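Local coordinates for protein murein peptide amidase A (Escherichia coli O157:H7, PDB 5HXD) that probably hydrolyses, with a catalytic zinc ion, the gamma-D-glutamyl-diaminopimelic acid amide bond of the murein tripeptide during peptidoglycan degradation, at residues L88-N93 and V124-G129; E18-S23 and A27-F32; A103-E108 and F195-A200. One frame throughout, in Å; residues are numbered along the deposited sequence.

Interaction 1: residues L88-N93 and V124-G129; sequences LRANAN and VVLLTG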
ATOM      1  N   LEU A  88      -0.879  -7.079   3.005  1.00 37.31           N
ATOM      2  CA  LEU A  88      -0.284  -8.099   3.832  1.00 35.45           C
ATOM      3  C   LEU A  88       1.135  -7.657   4.232  1.00 40.97           C
ATOM      4  O   LEU A  88       1.743  -6.857   3.546  1.00 41.13           O
ATOM      5  CB  LEU A  88      -0.269  -9.403   3.041  1.00 35.13           C
ATOM      6  CG  LEU A  88      -0.027 -10.764   3.659  1.00 39.86           C
ATOM      7  CD1 LEU A  88      -1.202 -11.156   4.514  1.00 44.14           C
ATOM      8  CD2 LEU A  88       0.145 -11.745   2.530  1.00 40.92           C
ATOM      9  N   ARG A  89       1.647  -8.158   5.351  1.00 44.37           N
ATOM     10  CA  ARG A  89       3.021  -7.896   5.782  1.00 35.29           C
ATOM     11  C   ARG A  89       4.064  -8.746   5.047  1.00 36.49           C
ATOM     12  O   ARG A  89       5.147  -8.277   4.732  1.00 46.03           O
ATOM     13  CB  ARG A  89       3.125  -8.135   7.280  1.00 37.38           C
ATOM     14  CG  ARG A  89       4.526  -8.259   7.801  1.00 41.03           C
ATOM     15  CD  ARG A  89       4.514  -8.739   9.233  1.00 44.50           C
ATOM     16  NE  ARG A  89       5.850  -8.903   9.797  1.00 46.58           N
ATOM     17  CZ  ARG A  89       6.485  -7.962  10.485  1.00 46.43           C
ATOM     18  NH1 ARG A  89       5.904  -6.791  10.700  1.00 48.75           N
ATOM     19  NH2 ARG A  89       7.683  -8.197  10.976  1.00 42.58           N
ATOM     20  N   ALA A  90       3.720 -10.001   4.788  1.00 40.19           N
ATOM     21  CA  ALA A  90       4.547 -10.976   4.083  1.00 35.44           C
ATOM     22  C   ALA A  90       4.405 -10.873   2.569  1.00 40.90           C
ATOM     23  O   ALA A  90       3.539 -10.141   2.081  1.00 41.19           O
ATOM     24  CB  ALA A  90       4.165 -12.360   4.523  1.00 41.78           C
ATOM     25  N   ASN A  91       5.249 -11.603   1.821  1.00 44.87           N
ATOM     26  CA  ASN A  91       5.060 -11.724   0.362  1.00 39.76           C
ATOM     27  C   ASN A  91       4.023 -12.815   0.035  1.00 43.33           C
ATOM     28  O   ASN A  91       3.340 -13.325   0.925  1.00 39.16           O
ATOM     29  CB  ASN A  91       6.391 -11.974  -0.375  1.00 38.06           C
ATOM     30  CG  ASN A  91       6.942 -13.405  -0.216  1.00 41.77           C
ATOM     31  OD1 ASN A  91       6.379 -14.246   0.480  1.00 41.30           O
ATOM     32  ND2 ASN A  91       8.065 -13.673  -0.881  1.00 34.62           N
ATOM     33  N   ALA A  92       3.903 -13.165  -1.238  1.00 44.94           N
ATOM     34  CA  ALA A  92       2.806 -14.007  -1.682  1.00 40.75           C
ATOM     35  C   ALA A  92       2.948 -15.453  -1.182  1.00 43.94           C
ATOM     36  O   ALA A  92       2.044 -16.266  -1.371  1.00 43.14           O
ATOM     37  CB  ALA A  92       2.705 -13.960  -3.199  1.00 39.81           C
ATOM     38  N   ASN A  93       4.080 -15.755  -0.543  1.00 42.67           N
ATOM     39  CA  ASN A  93       4.365 -17.081   0.023  1.00 39.25           C
ATOM     40  C   ASN A  93       4.150 -17.190   1.535  1.00 37.49           C
ATOM     41  O   ASN A  93       4.519 -18.193   2.149  1.00 34.06           O
ATOM     42  CB  ASN A  93       5.815 -17.478  -0.253  1.00 37.85           C
ATOM     43  CG  ASN A  93       6.011 -18.119  -1.606  1.00 46.32           C
ATOM     44  OD1 ASN A  93       5.083 -18.682  -2.183  1.00 59.30           O
ATOM     45  ND2 ASN A  93       7.234 -18.042  -2.121  1.00 43.64           N
ATOM     46  N   VAL A 124       1.201 -13.740  15.640  1.00 47.38           N
ATOM     47  CA  VAL A 124       0.858 -14.033  14.251  1.00 48.51           C
ATOM     48  C   VAL A 124       2.014 -14.684  13.489  1.00 48.96           C
ATOM     49  O   VAL A 124       3.059 -14.068  13.264  1.00 44.17           O
ATOM     50  CB  VAL A 124       0.436 -12.780  13.503  1.00 50.68           C
ATOM     51  CG1 VAL A 124      -0.175 -13.174  12.164  1.00 44.79           C
ATOM     52  CG2 VAL A 124      -0.546 -11.977  14.351  1.00 49.34           C
ATOM     53  N   VAL A 125       1.805 -15.929  13.072  1.00 51.36           N
ATOM     54  CA  VAL A 125       2.867 -16.734  12.471  1.00 48.33           C
ATOM     55  C   VAL A 125       3.115 -16.408  10.987  1.00 44.86           C
ATOM     56  O   VAL A 125       2.173 -16.244  10.202  1.00 40.07           O
ATOM     57  CB  VAL A 125       2.555 -18.254  12.632  1.00 47.13           C
ATOM     58  CG1 VAL A 125       3.535 -19.116  11.830  1.00 48.04           C
ATOM     59  CG2 VAL A 125       2.599 -18.643  14.091  1.00 41.30           C
ATOM     60  N   LEU A 126       4.397 -16.289  10.632  1.00 42.50           N
ATOM     61  CA  LEU A 126       4.829 -16.203   9.238  1.00 37.78           C
ATOM     62  C   LEU A 126       5.962 -17.185   8.984  1.00 39.02           C
ATOM     63  O   LEU A 126       6.527 -17.744   9.919  1.00 40.71           O
ATOM     64  CB  LEU A 126       5.271 -14.781   8.883  1.00 38.21           C
ATOM     65  CG  LEU A 126       4.203 -13.682   8.788  1.00 39.18           C
ATOM     66  CD1 LEU A 126       4.790 -12.367   8.295  1.00 38.62           C
ATOM     67  CD2 LEU A 126       3.071 -14.115   7.889  1.00 39.83           C
ATOM     68  N   LEU A 127       6.295 -17.392   7.716  1.00 37.28           N
ATOM     69  CA  LEU A 127       7.424 -18.254   7.340  1.00 43.20           C
ATOM     70  C   LEU A 127       8.765 -17.479   7.055  1.00 45.76           C
ATOM     71  O   LEU A 127       8.762 -16.317   6.628  1.00 44.03           O
ATOM     72  CB  LEU A 127       7.024 -19.093   6.117  1.00 41.33           C
ATOM     73  CG  LEU A 127       5.873 -20.106   6.208  1.00 35.35           C
ATOM     74  CD1 LEU A 127       5.675 -20.731   4.863  1.00 29.44           C
ATOM     75  CD2 LEU A 127       6.182 -21.188   7.205  1.00 37.90           C
ATOM     76  N   THR A 128       9.910 -18.124   7.286  1.00 44.44           N
ATOM     77  CA  THR A 128      11.197 -17.455   7.055  1.00 44.47           C
ATOM     78  C   THR A 128      11.821 -17.827   5.702  1.00 46.64           C
ATOM     79  O   THR A 128      12.916 -17.357   5.368  1.00 44.85           O
ATOM     80  CB  THR A 128      12.235 -17.772   8.179  1.00 43.96           C
ATOM     81  OG1 THR A 128      12.595 -19.161   8.153  1.00 45.97           O
ATOM     82  CG2 THR A 128      11.694 -17.406   9.561  1.00 39.66           C
ATOM     83  N   GLY A 129      11.123 -18.657   4.924  1.00 48.06           N
ATOM     84  CA  GLY A 129      11.663 -19.174   3.676  1.00 43.03           C
ATOM     85  C   GLY A 129      12.123 -20.604   3.865  1.00 44.93           C
ATOM     86  O   GLY A 129      12.440 -21.029   4.973  1.00 41.55           O
TER

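Interaction 2: residues E18-S23 and A27-F32; sequences EHYGRS and APLIWF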
ATOM      1  N   GLU A  18      13.779   2.176 -13.512  1.00 53.04           N
ATOM      2  CA  GLU A  18      14.380   0.928 -13.967  1.00 47.85           C
ATOM      3  C   GLU A  18      13.732  -0.247 -13.248  1.00 50.92           C
ATOM      4  O   GLU A  18      13.066  -0.060 -12.236  1.00 56.53           O
ATOM      5  CB  GLU A  18      15.888   0.927 -13.714  1.00 54.02           C
ATOM      6  CG  GLU A  18      16.679   2.044 -14.395  1.00 51.95           C
ATOM      7  CD  GLU A  18      16.424   2.143 -15.896  1.00 53.57           C
ATOM      8  OE1 GLU A  18      16.245   1.101 -16.571  1.00 51.35           O
ATOM      9  OE2 GLU A  18      16.404   3.283 -16.404  1.00 57.85           O
ATOM     10  N   HIS A  19      13.922  -1.455 -13.765  1.00 53.57           N
ATOM     11  CA  HIS A  19      13.500  -2.663 -13.056  1.00 51.28           C
ATOM     12  C   HIS A  19      14.699  -3.507 -12.589  1.00 49.53           C
ATOM     13  O   HIS A  19      15.568  -3.816 -13.397  1.00 48.96           O
ATOM     14  CB  HIS A  19      12.604  -3.542 -13.940  1.00 48.76           C
ATOM     15  CG  HIS A  19      11.319  -2.890 -14.369  1.00 60.92           C
ATOM     16  ND1 HIS A  19      10.465  -2.274 -13.482  1.00 60.11           N
ATOM     17  CD2 HIS A  19      10.719  -2.832 -15.579  1.00 63.48           C
ATOM     18  CE1 HIS A  19       9.409  -1.822 -14.141  1.00 57.42           C
ATOM     19  NE2 HIS A  19       9.533  -2.153 -15.409  1.00 55.35           N
ATOM     20  N   TYR A  20      14.734  -3.913 -11.318  1.00 45.00           N
ATOM     21  CA  TYR A  20      15.732  -4.901 -10.870  1.00 44.20           C
ATOM     22  C   TYR A  20      15.151  -6.303 -10.609  1.00 47.85           C
ATOM     23  O   TYR A  20      15.775  -7.116  -9.915  1.00 45.07           O
ATOM     24  CB  TYR A  20      16.450  -4.429  -9.604  1.00 43.64           C
ATOM     25  CG  TYR A  20      15.565  -4.363  -8.370  1.00 46.96           C
ATOM     26  CD1 TYR A  20      15.518  -5.413  -7.463  1.00 43.11           C
ATOM     27  CD2 TYR A  20      14.788  -3.235  -8.107  1.00 45.65           C
ATOM     28  CE1 TYR A  20      14.727  -5.343  -6.343  1.00 44.49           C
ATOM     29  CE2 TYR A  20      13.997  -3.158  -6.995  1.00 42.00           C
ATOM     30  CZ  TYR A  20      13.963  -4.211  -6.115  1.00 43.34           C
ATOM     31  OH  TYR A  20      13.168  -4.119  -4.995  1.00 41.20           O
ATOM     32  N   GLY A  21      13.962  -6.588 -11.145  1.00 46.17           N
ATOM     33  CA  GLY A  21      13.478  -7.955 -11.139  1.00 41.13           C
ATOM     34  C   GLY A  21      11.983  -8.152 -11.246  1.00 43.26           C
ATOM     35  O   GLY A  21      11.269  -7.304 -11.775  1.00 47.17           O
ATOM     36  N   ARG A  22      11.522  -9.297 -10.742  1.00 43.33           N
ATOM     37  CA  ARG A  22      10.106  -9.640 -10.661  1.00 35.66           C
ATOM     38  C   ARG A  22       9.725 -10.249  -9.293  1.00 40.72           C
ATOM     39  O   ARG A  22      10.409 -11.138  -8.762  1.00 30.61           O
ATOM     40  CB  ARG A  22       9.724 -10.612 -11.778  1.00 30.46           C
ATOM     41  CG  ARG A  22       9.722 -10.020 -13.174  1.00 36.13           C
ATOM     42  CD  ARG A  22       8.641  -8.982 -13.321  1.00 46.15           C
ATOM     43  NE  ARG A  22       8.738  -8.183 -14.548  1.00 50.76           N
ATOM     44  CZ  ARG A  22       7.687  -7.602 -15.129  1.00 46.56           C
ATOM     45  NH1 ARG A  22       6.494  -7.747 -14.586  1.00 44.62           N
ATOM     46  NH2 ARG A  22       7.821  -6.880 -16.237  1.00 46.61           N
ATOM     47  N   SER A  23       8.614  -9.761  -8.739  1.00 45.32           N
ATOM     48  CA  SER A  23       7.964 -10.381  -7.585  1.00 38.19           C
ATOM     49  C   SER A  23       7.498 -11.779  -7.933  1.00 37.42           C
ATOM     50  O   SER A  23       7.343 -12.120  -9.100  1.00 35.67           O
ATOM     51  CB  SER A  23       6.765  -9.544  -7.099  1.00 41.81           C
ATOM     52  OG  SER A  23       5.727  -9.462  -8.073  1.00 42.74           O
ATOM     53  N   ALA A  27       4.865  -9.060 -10.661  1.00 35.58           N
ATOM     54  CA  ALA A  27       4.961  -7.609 -10.754  1.00 36.46           C
ATOM     55  C   ALA A  27       6.419  -7.198 -10.967  1.00 39.41           C
ATOM     56  O   ALA A  27       7.327  -7.969 -10.658  1.00 40.89           O
ATOM     57  CB  ALA A  27       4.397  -6.957  -9.511  1.00 37.96           C
ATOM     58  N   PRO A  28       6.658  -5.997 -11.511  1.00 39.82           N
ATOM     59  CA  PRO A  28       8.085  -5.665 -11.608  1.00 43.66           C
ATOM     60  C   PRO A  28       8.638  -5.169 -10.288  1.00 41.19           C
ATOM     61  O   PRO A  28       7.920  -4.572  -9.485  1.00 40.08           O
ATOM     62  CB  PRO A  28       8.138  -4.565 -12.678  1.00 40.37           C
ATOM     63  CG  PRO A  28       6.767  -4.005 -12.737  1.00 43.04           C
ATOM     64  CD  PRO A  28       5.803  -5.055 -12.252  1.00 39.53           C
ATOM     65  N   LEU A  29       9.908  -5.456 -10.048  1.00 43.41           N
ATOM     66  CA  LEU A  29      10.622  -4.787  -8.976  1.00 41.88           C
ATOM     67  C   LEU A  29      11.244  -3.517  -9.568  1.00 41.82           C
ATOM     68  O   LEU A  29      12.009  -3.571 -10.513  1.00 44.21           O
ATOM     69  CB  LEU A  29      11.644  -5.732  -8.353  1.00 45.14           C
ATOM     70  CG  LEU A  29      10.956  -6.954  -7.703  1.00 43.79           C
ATOM     71  CD1 LEU A  29      11.938  -8.062  -7.404  1.00 37.52           C
ATOM     72  CD2 LEU A  29      10.208  -6.563  -6.430  1.00 42.01           C
ATOM     73  N   ILE A  30      10.843  -2.370  -9.033  1.00 47.38           N
ATOM     74  CA  ILE A  30      11.124  -1.068  -9.628  1.00 48.79           C
ATOM     75  C   ILE A  30      12.113  -0.290  -8.765  1.00 47.63           C
ATOM     76  O   ILE A  30      11.997  -0.292  -7.540  1.00 48.93           O
ATOM     77  CB  ILE A  30       9.808  -0.245  -9.797  1.00 43.58           C
ATOM     78  CG1 ILE A  30       8.802  -1.028 -10.639  1.00 46.87           C
ATOM     79  CG2 ILE A  30      10.072   1.104 -10.421  1.00 43.23           C
ATOM     80  CD1 ILE A  30       7.345  -0.530 -10.531  1.00 42.80           C
ATOM     81  N   TRP A  31      13.088   0.363  -9.391  1.00 45.39           N
ATOM     82  CA  TRP A  31      13.955   1.272  -8.648  1.00 47.55           C
ATOM     83  C   TRP A  31      14.310   2.506  -9.440  1.00 46.80           C
ATOM     84  O   TRP A  31      14.169   2.562 -10.664  1.00 46.36           O
ATOM     85  CB  TRP A  31      15.244   0.583  -8.185  1.00 46.40           C
ATOM     86  CG  TRP A  31      16.196   0.234  -9.276  1.00 49.94           C
ATOM     87  CD1 TRP A  31      15.965  -0.603 -10.333  1.00 48.36           C
ATOM     88  CD2 TRP A  31      17.555   0.687  -9.412  1.00 47.25           C
ATOM     89  NE1 TRP A  31      17.092  -0.698 -11.116  1.00 51.87           N
ATOM     90  CE2 TRP A  31      18.079   0.085 -10.576  1.00 50.61           C
ATOM     91  CE3 TRP A  31      18.369   1.538  -8.664  1.00 45.16           C
ATOM     92  CZ2 TRP A  31      19.388   0.311 -11.009  1.00 49.43           C
ATOM     93  CZ3 TRP A  31      19.675   1.755  -9.089  1.00 50.27           C
ATOM     94  CH2 TRP A  31      20.170   1.149 -10.254  1.00 51.64           C
ATOM     95  N   PHE A  32      14.796   3.491  -8.702  1.00 45.91           N
ATOM     96  CA  PHE A  32      15.002   4.818  -9.227  1.00 46.30           C
ATOM     97  C   PHE A  32      16.438   5.203  -8.996  1.00 44.42           C
ATOM     98  O   PHE A  32      16.738   5.821  -7.982  1.00 45.29           O
ATOM     99  CB  PHE A  32      14.056   5.804  -8.540  1.00 50.24           C
ATOM    100  CG  PHE A  32      12.605   5.467  -8.722  1.00 45.49           C
ATOM    101  CD1 PHE A  32      11.883   6.018  -9.757  1.00 47.94           C
ATOM    102  CD2 PHE A  32      11.971   4.582  -7.872  1.00 48.16           C
ATOM    103  CE1 PHE A  32      10.557   5.698  -9.943  1.00 44.33           C
ATOM    104  CE2 PHE A  32      10.638   4.264  -8.048  1.00 48.47           C
ATOM    105  CZ  PHE A  32       9.935   4.824  -9.086  1.00 47.24           C
TER
HETATM  106  O   HOH W   1      18.476  -2.206 -13.153  1.00 57.28           O

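Interaction 3: residues A103-E108 and F195-A200; sequences AANWKE and FGSWCA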
ATOM      1  N   ALA A 103      21.642 -13.564   5.558  1.00 38.23           N
ATOM      2  CA  ALA A 103      22.527 -13.286   6.684  1.00 42.63           C
ATOM      3  C   ALA A 103      22.982 -14.572   7.376  1.00 44.73           C
ATOM      4  O   ALA A 103      22.374 -15.633   7.199  1.00 46.18           O
ATOM      5  CB  ALA A 103      21.831 -12.379   7.680  1.00 40.17           C
ATOM      6  N   ALA A 104      24.052 -14.489   8.165  1.00 42.17           N
ATOM      7  CA  ALA A 104      24.543 -15.682   8.846  1.00 43.80           C
ATOM      8  C   ALA A 104      23.509 -16.180   9.867  1.00 44.88           C
ATOM      9  O   ALA A 104      23.347 -17.386  10.062  1.00 45.46           O
ATOM     10  CB  ALA A 104      25.887 -15.416   9.516  1.00 40.51           C
ATOM     11  N   ASN A 105      22.780 -15.255  10.485  1.00 44.09           N
ATOM     12  CA  ASN A 105      21.866 -15.616  11.572  1.00 45.48           C
ATOM     13  C   ASN A 105      20.487 -16.101  11.128  1.00 43.94           C
ATOM     14  O   ASN A 105      19.584 -16.170  11.958  1.00 44.24           O
ATOM     15  CB  ASN A 105      21.677 -14.432  12.521  1.00 38.97           C
ATOM     16  CG  ASN A 105      20.914 -13.292  11.885  1.00 37.43           C
ATOM     17  OD1 ASN A 105      20.661 -13.287  10.679  1.00 38.50           O
ATOM     18  ND2 ASN A 105      20.561 -12.302  12.690  1.00 36.66           N
ATOM     19  N   TRP A 106      20.339 -16.417   9.836  1.00 46.34           N
ATOM     20  CA  TRP A 106      19.076 -16.901   9.266  1.00 40.98           C
ATOM     21  C   TRP A 106      18.668 -18.220   9.883  1.00 44.50           C
ATOM     22  O   TRP A 106      19.468 -19.150   9.956  1.00 51.09           O
ATOM     23  CB  TRP A 106      19.172 -17.070   7.737  1.00 43.28           C
ATOM     24  CG  TRP A 106      17.845 -17.482   7.082  1.00 44.71           C
ATOM     25  CD1 TRP A 106      16.882 -16.643   6.576  1.00 44.76           C
ATOM     26  CD2 TRP A 106      17.350 -18.815   6.879  1.00 44.63           C
ATOM     27  NE1 TRP A 106      15.823 -17.366   6.084  1.00 42.62           N
ATOM     28  CE2 TRP A 106      16.080 -18.701   6.255  1.00 46.41           C
ATOM     29  CE3 TRP A 106      17.845 -20.093   7.170  1.00 46.21           C
ATOM     30  CZ2 TRP A 106      15.304 -19.821   5.914  1.00 43.04           C
ATOM     31  CZ3 TRP A 106      17.065 -21.210   6.834  1.00 50.61           C
ATOM     32  CH2 TRP A 106      15.809 -21.060   6.209  1.00 42.94           C
ATOM     33  N   LYS A 107      17.413 -18.300  10.308  1.00 50.46           N
ATOM     34  CA  LYS A 107      16.861 -19.519  10.897  1.00 53.65           C
ATOM     35  C   LYS A 107      15.592 -19.977  10.203  1.00 48.70           C
ATOM     36  O   LYS A 107      14.681 -19.187   9.963  1.00 50.51           O
ATOM     37  CB  LYS A 107      16.585 -19.315  12.390  1.00 55.38           C
ATOM     38  CG  LYS A 107      17.857 -19.371  13.243  1.00 59.25           C
ATOM     39  CD  LYS A 107      18.658 -20.640  12.944  1.00 60.27           C
ATOM     40  CE  LYS A 107      19.781 -20.855  13.947  1.00 65.17           C
ATOM     41  NZ  LYS A 107      20.070 -22.314  14.108  1.00 62.53           N
ATOM     42  N   GLU A 108      15.550 -21.266   9.886  1.00 51.33           N
ATOM     43  CA  GLU A 108      14.387 -21.890   9.247  1.00 52.20           C
ATOM     44  C   GLU A 108      13.175 -21.921  10.162  1.00 45.90           C
ATOM     45  O   GLU A 108      13.317 -21.851  11.369  1.00 53.95           O
ATOM     46  CB  GLU A 108      14.732 -23.322   8.817  1.00 52.66           C
ATOM     47  CG  GLU A 108      13.695 -23.998   7.927  1.00 57.52           C
ATOM     48  CD  GLU A 108      14.004 -25.465   7.667  1.00 68.28           C
ATOM     49  OE1 GLU A 108      15.157 -25.768   7.291  1.00 67.61           O
ATOM     50  OE2 GLU A 108      13.097 -26.316   7.846  1.00 74.74           O
ATOM     51  N   PHE A 195      17.020  -7.725   7.040  1.00 37.86           N
ATOM     52  CA  PHE A 195      17.771  -7.024   6.015  1.00 36.60           C
ATOM     53  C   PHE A 195      19.008  -6.378   6.654  1.00 42.28           C
ATOM     54  O   PHE A 195      20.116  -6.450   6.117  1.00 43.47           O
ATOM     55  CB  PHE A 195      16.890  -5.985   5.319  1.00 34.70           C
ATOM     56  CG  PHE A 195      17.643  -5.038   4.432  1.00 39.42           C
ATOM     57  CD1 PHE A 195      18.200  -5.474   3.240  1.00 42.79           C
ATOM     58  CD2 PHE A 195      17.805  -3.712   4.794  1.00 39.75           C
ATOM     59  CE1 PHE A 195      18.904  -4.605   2.424  1.00 37.30           C
ATOM     60  CE2 PHE A 195      18.500  -2.842   3.990  1.00 41.01           C
ATOM     61  CZ  PHE A 195      19.048  -3.288   2.795  1.00 41.32           C
ATOM     62  N   GLY A 196      18.816  -5.786   7.827  1.00 40.67           N
ATOM     63  CA  GLY A 196      19.910  -5.218   8.580  1.00 38.86           C
ATOM     64  C   GLY A 196      20.927  -6.250   9.010  1.00 38.73           C
ATOM     65  O   GLY A 196      22.116  -5.954   9.077  1.00 45.61           O
ATOM     66  N   SER A 197      20.471  -7.459   9.310  1.00 39.71           N
ATOM     67  CA  SER A 197      21.380  -8.537   9.674  1.00 39.18           C
ATOM     68  C   SER A 197      22.265  -8.916   8.489  1.00 42.81           C
ATOM     69  O   SER A 197      23.439  -9.272   8.653  1.00 43.74           O
ATOM     70  CB  SER A 197      20.606  -9.763  10.156  1.00 39.27           C
ATOM     71  OG  SER A 197      20.249  -9.661  11.519  1.00 41.38           O
ATOM     72  N   TRP A 198      21.684  -8.860   7.298  1.00 39.41           N
ATOM     73  CA  TRP A 198      22.414  -9.162   6.084  1.00 43.45           C
ATOM     74  C   TRP A 198      23.409  -8.042   5.784  1.00 46.39           C
ATOM     75  O   TRP A 198      24.521  -8.265   5.321  1.00 42.72           O
ATOM     76  CB  TRP A 198      21.447  -9.331   4.926  1.00 39.06           C
ATOM     77  CG  TRP A 198      22.087  -9.745   3.642  1.00 43.84           C
ATOM     78  CD1 TRP A 198      22.599 -10.970   3.334  1.00 45.31           C
ATOM     79  CD2 TRP A 198      22.252  -8.938   2.473  1.00 45.26           C
ATOM     80  NE1 TRP A 198      23.075 -10.978   2.046  1.00 43.58           N
ATOM     81  CE2 TRP A 198      22.870  -9.742   1.495  1.00 41.38           C
ATOM     82  CE3 TRP A 198      21.930  -7.613   2.158  1.00 42.76           C
ATOM     83  CZ2 TRP A 198      23.172  -9.270   0.233  1.00 40.22           C
ATOM     84  CZ3 TRP A 198      22.238  -7.147   0.919  1.00 38.56           C
ATOM     85  CH2 TRP A 198      22.846  -7.975  -0.038  1.00 43.36           C
ATOM     86  N   CYS A 199      22.974  -6.823   6.050  1.00 43.21           N
ATOM     87  CA  CYS A 199      23.792  -5.664   5.820  1.00 42.64           C
ATOM     88  C   CYS A 199      25.034  -5.658   6.732  1.00 46.08           C
ATOM     89  O   CYS A 199      26.152  -5.373   6.274  1.00 42.94           O
ATOM     90  CB  CYS A 199      22.942  -4.407   6.020  1.00 41.86           C
ATOM     91  SG  CYS A 199      21.981  -3.937   4.561  1.00 43.33           S
ATOM     92  N   ALA A 200      24.832  -5.987   8.009  1.00 42.06           N
ATOM     93  CA  ALA A 200      25.935  -6.037   8.961  1.00 43.13           C
ATOM     94  C   ALA A 200      26.995  -7.033   8.524  1.00 47.77           C
ATOM     95  O   ALA A 200      28.192  -6.772   8.684  1.00 50.35           O
ATOM     96  CB  ALA A 200      25.448  -6.384  10.341  1.00 40.82           C
TER

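Interaction 1: residues L88-N93 and V124-G129
Leu126 presses one methyl branch into the angle between Arg89 and Ala90. This is the close part of the contact. CD1 of Leu126 lies 3.8 Å from CD of Arg89 and also 3.8 Å from CB of Ala90. The second branch follows at a slightly longer range, with CD2 of Leu126 4.0 Å from CB of Ala90. Arg89 has CG anti to its backbone N (chi1 165°), and the chain then runs extended to NE. That course carries its methylenes past the leucine methyl. CD1 of Leu126 therefore meets the guanidinium at its edge, in plane, 3.9 Å from NE of Arg89. Tyr113 of the paired strand 110-114 also touches both Arg89 and Leu126, and Gly11 of the second subunit packs on Leu126.

The other end is looser and solvent-facing. There, CD1 of Leu127 approaches the backbone O of Asn93 at 3.9 Å, a plain van der Waals touch between two exposed residues. The loop is shaped here by an Asx turn. OD1 of Asn91 accepts from N of Asn93 at 2.9 Å, with the donor 58° above the carbonyl plane. The amide nitrogens of Asn91 and Asn93 both bond to Glu135, which ties the turn down from outside.

The polar end of Arg89 is engaged elsewhere. NH2 makes a salt bridge to Asp96. At their nearest atoms, the side chain is about 4 Å from the bound zinc ion and about 3 Å from the side chain of His49, a predicted zinc ligand. This place is consistent with the active-site arginine of the M14 family. Across the segments the contact is by van der Waals packing of leucine methyls. The Leu126 methyl packs along the stem and guanidinium edge of Arg89, while the salt bridge to Asp96 probably fixes the direction of its polar end.

Interaction 2: residues E18-S23 and A27-F32
The Tyr20 ring has CB of Leu29 over the centre of one face, a CH-pi contact, and O of Ile30 in plane at its edge. These residues belong to a beta hairpin of strands 18-22 and 28-31. Tyr20 also turns an edge toward the face of Trp31. The pair is an offset edge-to-face stack, with centroids of the Tyr20 ring and the Trp31 five-membered ring 5.6 Å apart and planes at 78°. The His19 ring takes CB of Pro28 over one face and CG1 of Ile30 at its edge. CB of Pro28 also lies over the Arg22 guanidinium, whose NH1 bonds to O of Gly26 and to O of Leu25 of the second subunit.

Glu18 and Trp31 form a hydrogen-bonded antiparallel pair. Further along, N of Tyr20 donates to O of Leu29, and N of Leu29 to O of Gly21. Helix 136-148 covers the side of Tyr20 and Leu29 through Ala140. O of Pro28 is hydrogen-bonded to NE2 of Gln85 of the second subunit, and Ile30 packs on that same residue. Near the turn, N of Ser23 donates to O of Ala27 at 2.9 Å, and OG of Ser23, also bonded to Asp82, accepts from N of Ala27 at 2.8 Å.

Interaction 3: residues A103-E108 and F195-A200
Chi1 of Asn105, at 69°, sets CG between its backbone N and carbonyl carbon and brings the amide up to helix 195-201. Chi1 of Ser197, at -83°, holds OG beside its own backbone N, where the amide can reach it. ND2 of Asn105 then donates to OG of Ser197 over 2.9 Å. The bond is bent, at 145°, and the hydroxyl oxygen is tilted somewhat out of the amide plane. The other end of the same amide is also used, since OD1 of Asn105 accepts from N of Gly193 in the chain leading into the helix. The amide thus grips both the approach to the helix and its first turn. In that turn, N of Ser197 bonds to OG of Ser194.

A small packing contact lies beside this hydrogen bond. Ala103 points its methyl at the helix backbone, with CB of Ala103 3.5 Å from N of Trp198 and 3.6 Å from C of Ser197. It also lies 4.1 Å from CB of Trp198. The indole of Trp198 turns an edge to the loop, and CD1 of Trp198 comes 3.5 Å from N of Ala103. Trp198 also packs on Phe101 and Pro102 and on Cys142 and Ile145 of helix 136-148.

The loop is folded as a type I beta turn from Ala103 to Trp106. Its closing bond is weak: N of Trp106 to O of Ala103 is 3.4 Å. Another tie holds the turn to the helix, from N of Ala104 to OD2 of Asp201. The contact is about 13 Å from the zinc ion, measured from the Ser197 side chain. One side-chain hydrogen bond joins the segments, and bonds to Gly193 and Asp201 just outside them add to it, with the alanine methyl filling the close approach between the two backbones.

In the fold
Interaction 2 is the most extensive of the three and mostly buried; interactions 1 and 3 are smaller and only partly buried. Interaction 2 joins neighbouring strands by backbone bonds and ring packing. Interaction 1 is van der Waals packing with no polar bond between its segments, and interaction 3 combines one hydrogen bond from a side-chain amide with a methyl contact. Interactions 1 and 3 use parts of the same long loop between helix 81-85 and strand 110-114, and they touch: Thr128 bonds to Lys107 and to NE1 of Trp106. Helix 136-148 packs against residues of both interactions 2 and 3. The second subunit reaches interactions 1 and 2 but not 3, and only interaction 1 borders the zinc site.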